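Phosphoethanolamine N-methyltransferase 1 (Haemonchus contortus, PDB 4KRG) probably catalyses the S-adenosylmethionine-dependent N-methylation of phosphoethanolamine in nematode phosphocholine biosynthesis. Local coordinates at residues N285-D288 with D289-P293; D373-A377 with T378-A382. All coordinates share one frame; numbering follows the deposited sequence.

Contact 1. Residues N285-D288 with D289-P293; sequences NAID and DEVVP. With BOG (octyl beta-D-glucopyranoside), chain F.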
loop_
_atom_site.group_PDB
_atom_site.type_symbol
_atom_site.label_atom_id
_atom_site.label_comp_id
_atom_site.label_asym_id
_atom_site.label_seq_id
_atom_site.Cartn_x
_atom_site.Cartn_y
_atom_site.Cartn_z
ATOM N N ASN A 285 -15.966 21.974 -14.735
ATOM C CA ASN A 285 -17.029 22.944 -14.495
ATOM C C ASN A 285 -17.582 22.944 -13.069
ATOM O O ASN A 285 -18.619 23.555 -12.815
ATOM C CB ASN A 285 -18.170 22.774 -15.500
ATOM C CG ASN A 285 -18.798 24.102 -15.894
ATOM O OD1 ASN A 285 -18.096 25.057 -16.236
ATOM N ND2 ASN A 285 -20.123 24.172 -15.830
ATOM N N ALA A 286 -16.889 22.276 -12.144
ATOM C CA ALA A 286 -17.324 22.230 -10.745
ATOM C C ALA A 286 -16.193 22.472 -9.754
ATOM O O ALA A 286 -16.432 22.814 -8.597
ATOM C CB ALA A 286 -18.009 20.917 -10.436
ATOM N N ILE A 287 -14.960 22.279 -10.202
ATOM C CA ILE A 287 -13.818 22.541 -9.341
ATOM C C ILE A 287 -13.138 23.844 -9.750
ATOM O O ILE A 287 -12.757 24.025 -10.908
ATOM C CB ILE A 287 -12.793 21.391 -9.367
ATOM C CG1 ILE A 287 -13.454 20.066 -8.983
ATOM C CG2 ILE A 287 -11.633 21.698 -8.433
ATOM C CD1 ILE A 287 -12.571 18.856 -9.247
ATOM N N ASP A 288 -13.012 24.756 -8.791
ATOM C CA ASP A 288 -12.333 26.027 -8.999
ATOM C C ASP A 288 -11.415 26.262 -7.814
ATOM O O ASP A 288 -11.317 25.402 -6.944
ATOM C CB ASP A 288 -13.352 27.160 -9.140
ATOM C CG ASP A 288 -14.430 27.119 -8.069
ATOM O OD1 ASP A 288 -14.106 26.846 -6.899
ATOM O OD2 ASP A 288 -15.611 27.360 -8.396
ATOM N N ASP A 289 -10.759 27.417 -7.757
ATOM C CA ASP A 289 -9.835 27.692 -6.652
ATOM C C ASP A 289 -10.532 28.100 -5.347
ATOM O O ASP A 289 -9.873 28.402 -4.356
ATOM C CB ASP A 289 -8.764 28.717 -7.049
ATOM C CG ASP A 289 -9.346 30.077 -7.367
ATOM O OD1 ASP A 289 -10.464 30.136 -7.928
ATOM O OD2 ASP A 289 -8.677 31.090 -7.061
ATOM N N GLU A 290 -11.861 28.103 -5.348
ATOM C CA GLU A 290 -12.616 28.199 -4.105
ATOM C C GLU A 290 -12.815 26.803 -3.508
ATOM O O GLU A 290 -12.858 26.646 -2.292
ATOM C CB GLU A 290 -13.961 28.895 -4.326
ATOM C CG GLU A 290 -13.870 30.411 -4.451
ATOM C CD GLU A 290 -13.548 31.091 -3.131
ATOM O OE1 GLU A 290 -14.186 30.747 -2.112
ATOM O OE2 GLU A 290 -12.658 31.971 -3.113
ATOM N N VAL A 291 -12.932 25.793 -4.368
ATOM C CA VAL A 291 -12.964 24.404 -3.913
ATOM C C VAL A 291 -11.565 23.938 -3.525
ATOM O O VAL A 291 -11.378 23.306 -2.483
ATOM C CB VAL A 291 -13.531 23.456 -4.990
ATOM C CG1 VAL A 291 -13.420 22.013 -4.536
ATOM C CG2 VAL A 291 -14.974 23.810 -5.294
ATOM N N VAL A 292 -10.587 24.258 -4.368
ATOM C CA VAL A 292 -9.198 23.853 -4.156
ATOM C C VAL A 292 -8.266 25.063 -4.101
ATOM O O VAL A 292 -7.765 25.513 -5.129
ATOM C CB VAL A 292 -8.718 22.907 -5.268
ATOM C CG1 VAL A 292 -7.338 22.357 -4.943
ATOM C CG2 VAL A 292 -9.683 21.767 -5.432
ATOM N N PRO A 293 -8.040 25.606 -2.899
ATOM C CA PRO A 293 -7.119 26.747 -2.800
ATOM C C PRO A 293 -5.687 26.338 -3.150
ATOM O O PRO A 293 -5.341 25.159 -3.043
ATOM C CB PRO A 293 -7.212 27.143 -1.326
ATOM C CG PRO A 293 -8.530 26.593 -0.861
ATOM C CD PRO A 293 -8.685 25.303 -1.611
HETATM C C1 BOG F . -7.219 26.367 -13.256
HETATM O O1 BOG F . -7.619 25.697 -14.406
HETATM C C2 BOG F . -5.938 27.129 -13.535
HETATM O O2 BOG F . -4.901 26.193 -13.807
HETATM C C3 BOG F . -5.536 28.009 -12.401
HETATM O O3 BOG F . -4.389 28.805 -12.817
HETATM C C4 BOG F . -6.640 28.914 -11.967
HETATM O O4 BOG F . -6.261 29.619 -10.764
HETATM C C5 BOG F . -7.922 28.148 -11.678
HETATM O O5 BOG F . -8.319 27.271 -12.802
HETATM C C6 BOG F . -8.995 29.114 -11.427
HETATM O O6 BOG F . -9.519 28.882 -10.150
HETATM C "C1'" BOG F . -8.081 24.366 -14.158
HETATM C "C2'" BOG F . -8.329 23.612 -15.499
HETATM C "C3'" BOG F . -9.068 22.295 -15.279
HETATM C "C4'" BOG F . -8.620 21.401 -14.297
HETATM C "C5'" BOG F . -9.611 20.482 -13.521
HETATM C "C6'" BOG F . -9.149 19.018 -13.495
HETATM C "C7'" BOG F . -10.050 18.092 -12.636
HETATM C "C8'" BOG F . -9.296 16.936 -12.068
#
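D288 holds the turn that follows it through two oxygens, one from its side chain and one from its backbone. OD1 accepts from the amide of V291, 3.0 Å from V291 N to D288 OD1 and nearly along the carboxylate C-O axis, and more weakly from E290 N. With chi1 at 47°, CG sits between the backbone N and the carbonyl carbon, which swings OD1 round over these amides. The carbonyl O of D288 takes V292 N at 2.9 Å, in the carbonyl plane and almost straight at 166°, with a weaker bond from V291 N. A side-chain oxygen taking amides two and three residues on, and a main-chain oxygen those three and four on, make an Asx motif, in the loop between helix 280-283 and strand 297-302. D289 turns outward to the detergent octyl glucoside, whose O6 donates to D289 OD1 at 2.7 Å and weakly accepts from D289 N. On the inner side, I287 CG2 meets V292 CG2 at 3.6 Å, while V291 CG2 packs beside A286 O, which accepts from K463 NZ. F321 of helix 314-321 packs on both I287 and V292, and V403 of strand 400-408 touches A286, I287 and V291.

Contact 2. Residues D373-A377 with T378-A382; sequences DCMVA and TELLA. With BOG (octyl beta-D-glucopyranoside), chain E.
M375, a selenomethionine in this labelled protein, reaches along the strand to L380 at the start of the next helix. Its CB already points toward 378-382, and CG continues anti to the backbone N (chi1 163°). The chain stays extended through CG to SE, which comes to 4.3 Å from L380 CD2, and there it bends: chi3 of 75° brings the terminal CE closer, 3.7 Å from L380 CD2. The contact is one methyl against another, and the two side chains cross at about a right angle. Behind this meeting, A377 CB lies 4.3 Å from L380 CB, a looser touch that brings the root of the leucine near the strand. Around them, I392 and V402 pack on M375, and F301, L404 and I389 on L380. The polar work is done at the bend. E379, the N-cap residue, adopts a left-handed backbone conformation and its CB points away from the strand; OE1 accepts from Q305 N and OE2 from R306 N. The amides of L381 and A382, in the first turn, are hydrogen-bonded to the carboxylate of E406. By strand order, 372-378, between parallel 297-302 and 400-408, matches 122-126 of the ligand-bound half, consistent with a second Rossmann-like domain. Strand 122-126 leads into W129, M132 and Y133 of the phosphoethanolamine pocket; here the strand-to-helix junction is packed by M375, A377 and L380 and tied down by E379 and E406.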
loop_
_atom_site.group_PDB
_atom_site.type_symbol
_atom_site.label_atom_id
_atom_site.label_comp_id
_atom_site.label_asym_id
_atom_site.label_seq_id
_atom_site.Cartn_x
_atom_site.Cartn_y
_atom_site.Cartn_z
ATOM N N ASP A 373 -8.438 19.725 2.981
ATOM C CA ASP A 373 -9.023 21.016 2.609
ATOM C C ASP A 373 -10.284 20.927 1.749
ATOM O O ASP A 373 -11.062 21.875 1.683
ATOM C CB ASP A 373 -7.976 21.899 1.922
ATOM C CG ASP A 373 -6.873 22.342 2.875
ATOM O OD1 ASP A 373 -7.146 23.205 3.742
ATOM O OD2 ASP A 373 -5.737 21.831 2.758
ATOM N N CYS A 374 -10.474 19.783 1.096
ATOM C CA CYS A 374 -11.614 19.550 0.219
ATOM C C CYS A 374 -11.673 18.073 -0.159
ATOM O O CYS A 374 -10.712 17.331 0.061
ATOM C CB CYS A 374 -11.485 20.391 -1.049
ATOM S SG CYS A 374 -10.063 19.931 -2.051
HETATM N N MSE A 375 -12.801 17.648 -0.724
HETATM C CA MSE A 375 -12.935 16.296 -1.257
HETATM C C MSE A 375 -13.373 16.320 -2.713
HETATM O O MSE A 375 -14.269 17.070 -3.074
HETATM C CB MSE A 375 -13.947 15.489 -0.447
HETATM C CG MSE A 375 -14.440 14.250 -1.180
HETATM SE SE MSE A 375 -15.315 12.948 -0.017
HETATM C CE MSE A 375 -17.022 13.903 0.222
ATOM N N VAL A 376 -12.724 15.508 -3.543
ATOM C CA VAL A 376 -13.171 15.254 -4.911
ATOM C C VAL A 376 -13.299 13.743 -5.042
ATOM O O VAL A 376 -12.373 13.014 -4.690
ATOM C CB VAL A 376 -12.158 15.770 -5.943
ATOM C CG1 VAL A 376 -12.660 15.518 -7.360
ATOM C CG2 VAL A 376 -11.886 17.257 -5.731
ATOM N N ALA A 377 -14.440 13.259 -5.521
ATOM C CA ALA A 377 -14.651 11.814 -5.568
ATOM C C ALA A 377 -15.560 11.380 -6.695
ATOM O O ALA A 377 -16.437 12.131 -7.125
ATOM C CB ALA A 377 -15.207 11.319 -4.240
ATOM N N THR A 378 -15.346 10.155 -7.160
ATOM C CA THR A 378 -16.245 9.511 -8.104
ATOM C C THR A 378 -16.935 8.369 -7.355
ATOM O O THR A 378 -16.301 7.716 -6.536
ATOM C CB THR A 378 -15.476 8.970 -9.346
ATOM O OG1 THR A 378 -14.370 8.167 -8.922
ATOM C CG2 THR A 378 -14.941 10.117 -10.208
ATOM N N GLU A 379 -18.222 8.142 -7.616
ATOM C CA GLU A 379 -18.960 7.004 -7.044
ATOM C C GLU A 379 -19.055 6.943 -5.515
ATOM O O GLU A 379 -19.163 5.852 -4.953
ATOM C CB GLU A 379 -18.372 5.672 -7.525
ATOM C CG GLU A 379 -18.482 5.412 -8.987
ATOM C CD GLU A 379 -17.877 4.081 -9.376
ATOM O OE1 GLU A 379 -16.645 3.916 -9.236
ATOM O OE2 GLU A 379 -18.635 3.189 -9.806
ATOM N N LEU A 380 -19.029 8.086 -4.840
ATOM C CA LEU A 380 -19.114 8.087 -3.374
ATOM C C LEU A 380 -20.448 7.554 -2.859
ATOM O O LEU A 380 -20.484 6.593 -2.094
ATOM C CB LEU A 380 -18.871 9.486 -2.806
ATOM C CG LEU A 380 -18.877 9.564 -1.275
ATOM C CD1 LEU A 380 -17.618 8.926 -0.687
ATOM C CD2 LEU A 380 -19.032 11.001 -0.803
ATOM N N LEU A 381 -21.541 8.191 -3.271
ATOM C CA LEU A 381 -22.877 7.785 -2.834
ATOM C C LEU A 381 -23.235 6.403 -3.374
ATOM O O LEU A 381 -23.957 5.645 -2.731
ATOM C CB LEU A 381 -23.929 8.804 -3.279
ATOM C CG LEU A 381 -23.601 10.287 -3.106
ATOM C CD1 LEU A 381 -24.762 11.153 -3.570
ATOM C CD2 LEU A 381 -23.272 10.603 -1.675
ATOM N N ALA A 382 -22.713 6.083 -4.553
ATOM C CA ALA A 382 -23.025 4.829 -5.221
ATOM C C ALA A 382 -22.474 3.614 -4.473
ATOM O O ALA A 382 -23.094 2.553 -4.457
ATOM C CB ALA A 382 -22.500 4.860 -6.653
HETATM C C1 BOG E . -3.509 18.335 6.577
HETATM O O1 BOG E . -3.014 17.057 6.408
HETATM C C2 BOG E . -3.224 18.849 7.974
HETATM O O2 BOG E . -3.931 18.044 8.906
HETATM C C3 BOG E . -3.662 20.268 8.106
HETATM O O3 BOG E . -3.322 20.765 9.431
HETATM C C4 BOG E . -3.042 21.137 7.061
HETATM O O4 BOG E . -3.539 22.486 7.162
HETATM C C5 BOG E . -3.339 20.599 5.668
HETATM O O5 BOG E . -2.886 19.205 5.549
HETATM C C6 BOG E . -2.656 21.393 4.646
HETATM O O6 BOG E . -3.568 21.640 3.622
HETATM C "C1'" BOG E . -3.810 16.271 5.524
HETATM C "C2'" BOG E . -3.181 14.855 5.458
HETATM C "C3'" BOG E . -1.723 14.900 5.032
HETATM C "C4'" BOG E . -1.317 14.272 3.850
HETATM C "C5'" BOG E . -0.133 14.884 3.049
HETATM C "C6'" BOG E . 0.320 14.014 1.869
HETATM C "C7'" BOG E . -0.380 14.365 0.533
HETATM C "C8'" BOG E . 0.558 15.017 -0.423
#

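In the fold
Both contacts belong to the C-terminal half of the chain, away from the bound phosphoethanolamine and S-adenosylhomocysteine, and their centres are 14 Å apart. Contact 1 is partly buried at the periphery, its centre about 29 Å from the centre of the chain; contact 2 is buried, its centre at about 21 Å. Contact 1 joins a hydrogen-bonded turn to an apolar inner side, whereas contact 2 is apolar between its segments and sends its polar bonds to outside partners. They meet on the face of strand 372-378 that carries C374 and V376, where I287 CD1 lies 3.8 Å from V376 CG1 and V292 CG2 lies 3.9 Å from C374 SG. M375 and A377 serve contact 2, and strand 400-408 borders both contacts.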